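Local atomic coordinates of uncharacterized protein (Methanosarcina mazei, PDB entry 3R6A), a protein that is of uncharacterised function but belongs to the glyoxalase/bleomycin resistance protein/dioxygenase superfamily, built on paired beta-alpha-beta-beta-beta modules. Residues Val97-Asn102 and Val116-Ile121. Residues are numbered along the deposited sequence; the frame is centred on the assembly and turned at random.
Sequences VPTGRN and VEHSKI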
loop_
_atom_site.group_PDB
_atom_site.type_symbol
_atom_site.label_atom_id
_atom_site.label_comp_id
_atom_site.label_asym_id
_atom_site.label_seq_id
_atom_site.Cartn_x
_atom_site.Cartn_y
_atom_site.Cartn_z
ATOM N N VAL B 97 -7.040 16.150 -13.128
ATOM C CA VAL B 97 -5.958 15.406 -13.761
ATOM C C VAL B 97 -6.587 14.643 -14.922
ATOM O O VAL B 97 -7.807 14.493 -14.982
ATOM C CB VAL B 97 -5.276 14.424 -12.767
ATOM C CG1 VAL B 97 -4.556 15.210 -11.677
ATOM C CG2 VAL B 97 -6.305 13.492 -12.147
ATOM N N PRO B 98 -5.769 14.161 -15.868
ATOM C CA PRO B 98 -6.315 13.424 -17.015
ATOM C C PRO B 98 -7.309 12.318 -16.675
ATOM O O PRO B 98 -8.282 12.100 -17.404
ATOM C CB PRO B 98 -5.062 12.891 -17.702
ATOM C CG PRO B 98 -4.076 13.989 -17.461
ATOM C CD PRO B 98 -4.307 14.308 -15.990
ATOM N N THR B 99 -7.074 11.622 -15.566
ATOM C CA THR B 99 -7.948 10.529 -15.165
ATOM C C THR B 99 -9.116 10.947 -14.269
ATOM O O THR B 99 -9.950 10.122 -13.920
ATOM C CB THR B 99 -7.150 9.423 -14.442
ATOM O OG1 THR B 99 -6.438 9.992 -13.334
ATOM C CG2 THR B 99 -6.155 8.776 -15.392
ATOM N N GLY B 100 -9.175 12.224 -13.902
ATOM C CA GLY B 100 -10.257 12.691 -13.051
ATOM C C GLY B 100 -9.820 13.818 -12.137
ATOM O O GLY B 100 -9.487 14.902 -12.601
ATOM N N ARG B 101 -9.821 13.563 -10.832
ATOM C CA ARG B 101 -9.408 14.577 -9.860
ATOM C C ARG B 101 -8.690 13.907 -8.700
ATOM O O ARG B 101 -9.048 12.803 -8.307
ATOM C CB ARG B 101 -10.623 15.319 -9.301
ATOM C CG ARG B 101 -11.431 16.104 -10.308
ATOM C CD ARG B 101 -12.786 16.458 -9.708
ATOM N NE ARG B 101 -12.668 17.307 -8.525
ATOM C CZ ARG B 101 -13.506 17.269 -7.493
ATOM N NH1 ARG B 101 -14.521 16.417 -7.490
ATOM N NH2 ARG B 101 -13.337 18.088 -6.467
ATOM N N ASN B 102 -7.678 14.571 -8.151
ATOM C CA ASN B 102 -6.957 14.005 -7.013
ATOM C C ASN B 102 -6.720 15.081 -5.967
ATOM O O ASN B 102 -6.912 16.269 -6.221
ATOM C CB ASN B 102 -5.570 13.472 -7.397
ATOM C CG ASN B 102 -5.571 12.613 -8.645
ATOM O OD1 ASN B 102 -6.511 11.871 -8.913
ATOM N ND2 ASN B 102 -4.480 12.694 -9.404
ATOM N N VAL B 116 -8.037 9.678 -4.936
ATOM C CA VAL B 116 -8.275 9.841 -6.362
ATOM C C VAL B 116 -9.704 9.506 -6.750
ATOM O O VAL B 116 -10.301 8.575 -6.217
ATOM C CB VAL B 116 -7.326 8.936 -7.173
ATOM C CG1 VAL B 116 -7.558 9.136 -8.665
ATOM C CG2 VAL B 116 -5.883 9.239 -6.806
ATOM N N GLU B 117 -10.241 10.278 -7.689
ATOM C CA GLU B 117 -11.587 10.067 -8.194
ATOM C C GLU B 117 -11.436 9.931 -9.704
ATOM O O GLU B 117 -10.905 10.824 -10.358
ATOM C CB GLU B 117 -12.471 11.272 -7.867
ATOM C CG GLU B 117 -13.928 11.109 -8.267
ATOM C CD GLU B 117 -14.729 12.381 -8.059
ATOM O OE1 GLU B 117 -14.831 12.845 -6.904
ATOM O OE2 GLU B 117 -15.252 12.922 -9.056
ATOM N N HIS B 118 -11.878 8.807 -10.253
ATOM C CA HIS B 118 -11.780 8.578 -11.688
ATOM C C HIS B 118 -13.029 9.072 -12.409
ATOM O O HIS B 118 -14.150 8.884 -11.934
ATOM C CB HIS B 118 -11.575 7.084 -11.967
ATOM C CG HIS B 118 -10.188 6.596 -11.681
ATOM N ND1 HIS B 118 -9.882 5.258 -11.564
ATOM C CD2 HIS B 118 -9.021 7.266 -11.523
ATOM C CE1 HIS B 118 -8.585 5.123 -11.345
ATOM N NE2 HIS B 118 -8.040 6.325 -11.316
ATOM N N SER B 119 -12.829 9.719 -13.551
ATOM C CA SER B 119 -13.951 10.218 -14.336
ATOM C C SER B 119 -14.503 9.057 -15.155
ATOM O O SER B 119 -14.100 7.911 -14.962
ATOM C CB SER B 119 -13.489 11.350 -15.257
ATOM O OG SER B 119 -12.437 10.923 -16.102
ATOM N N LYS B 120 -15.422 9.351 -16.070
ATOM C CA LYS B 120 -16.026 8.311 -16.901
ATOM C C LYS B 120 -15.018 7.396 -17.600
ATOM O O LYS B 120 -14.577 6.398 -17.028
ATOM C CB LYS B 120 -16.951 8.947 -17.943
ATOM C CG LYS B 120 -18.174 9.628 -17.346
ATOM C CD LYS B 120 -19.064 10.222 -18.426
ATOM C CE LYS B 120 -18.344 11.322 -19.194
ATOM N NZ LYS B 120 -19.199 11.895 -20.272
ATOM N N ILE B 121 -14.660 7.748 -18.832
ATOM C CA ILE B 121 -13.723 6.970 -19.648
ATOM C C ILE B 121 -14.212 5.527 -19.825
ATOM O O ILE B 121 -14.302 4.756 -18.867
ATOM C CB ILE B 121 -12.264 6.994 -19.051
ATOM C CG1 ILE B 121 -11.995 5.766 -18.173
ATOM C CG2 ILE B 121 -12.063 8.255 -18.224
ATOM C CD1 ILE B 121 -10.644 5.769 -17.492
HETATM O O HOH W 1 -5.699 7.479 -11.510
#
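Glu117 carries CG anti to the backbone N (chi1 -176°) and runs on extended, while Arg101 holds CG anti to the carbonyl carbon (chi1 -63°) and bends at chi3, which brings the two charged ends alongside each other on one face of the sheet. The salt bridge is long, 3.6 Å from Arg101 NH1 to Glu117 OE1, with the guanidinium and carboxylate planes almost perpendicular (87°). Both ends have stronger partners outside the pair: Arg101 NH2 forms a salt bridge with Asp77, and Glu117 OE1 accepts from the backbone N of Leu76. Beneath them the backbones form an antiparallel hydrogen-bonded pair, Arg101 N to Glu117 O at 3.0 Å and Glu117 N to Arg101 O at 2.9 Å. These strands, 100-106 and 112-118, make a beta hairpin in the mixed sheet of this glyoxalase-superfamily fold. A type I turn from Val97 to Gly100 leads into it; Gly100 suits its positive phi and strongly negative psi, and its CA packs against Glu117 O. Thr99 serves twice: its O accepts Ser119 N (2.9 Å) and, weakly, Ser119 OG, while opposite the salt bridge its hydroxyl shares a water with His118, whose NE2 meets it in the ring plane at 2.6 Å.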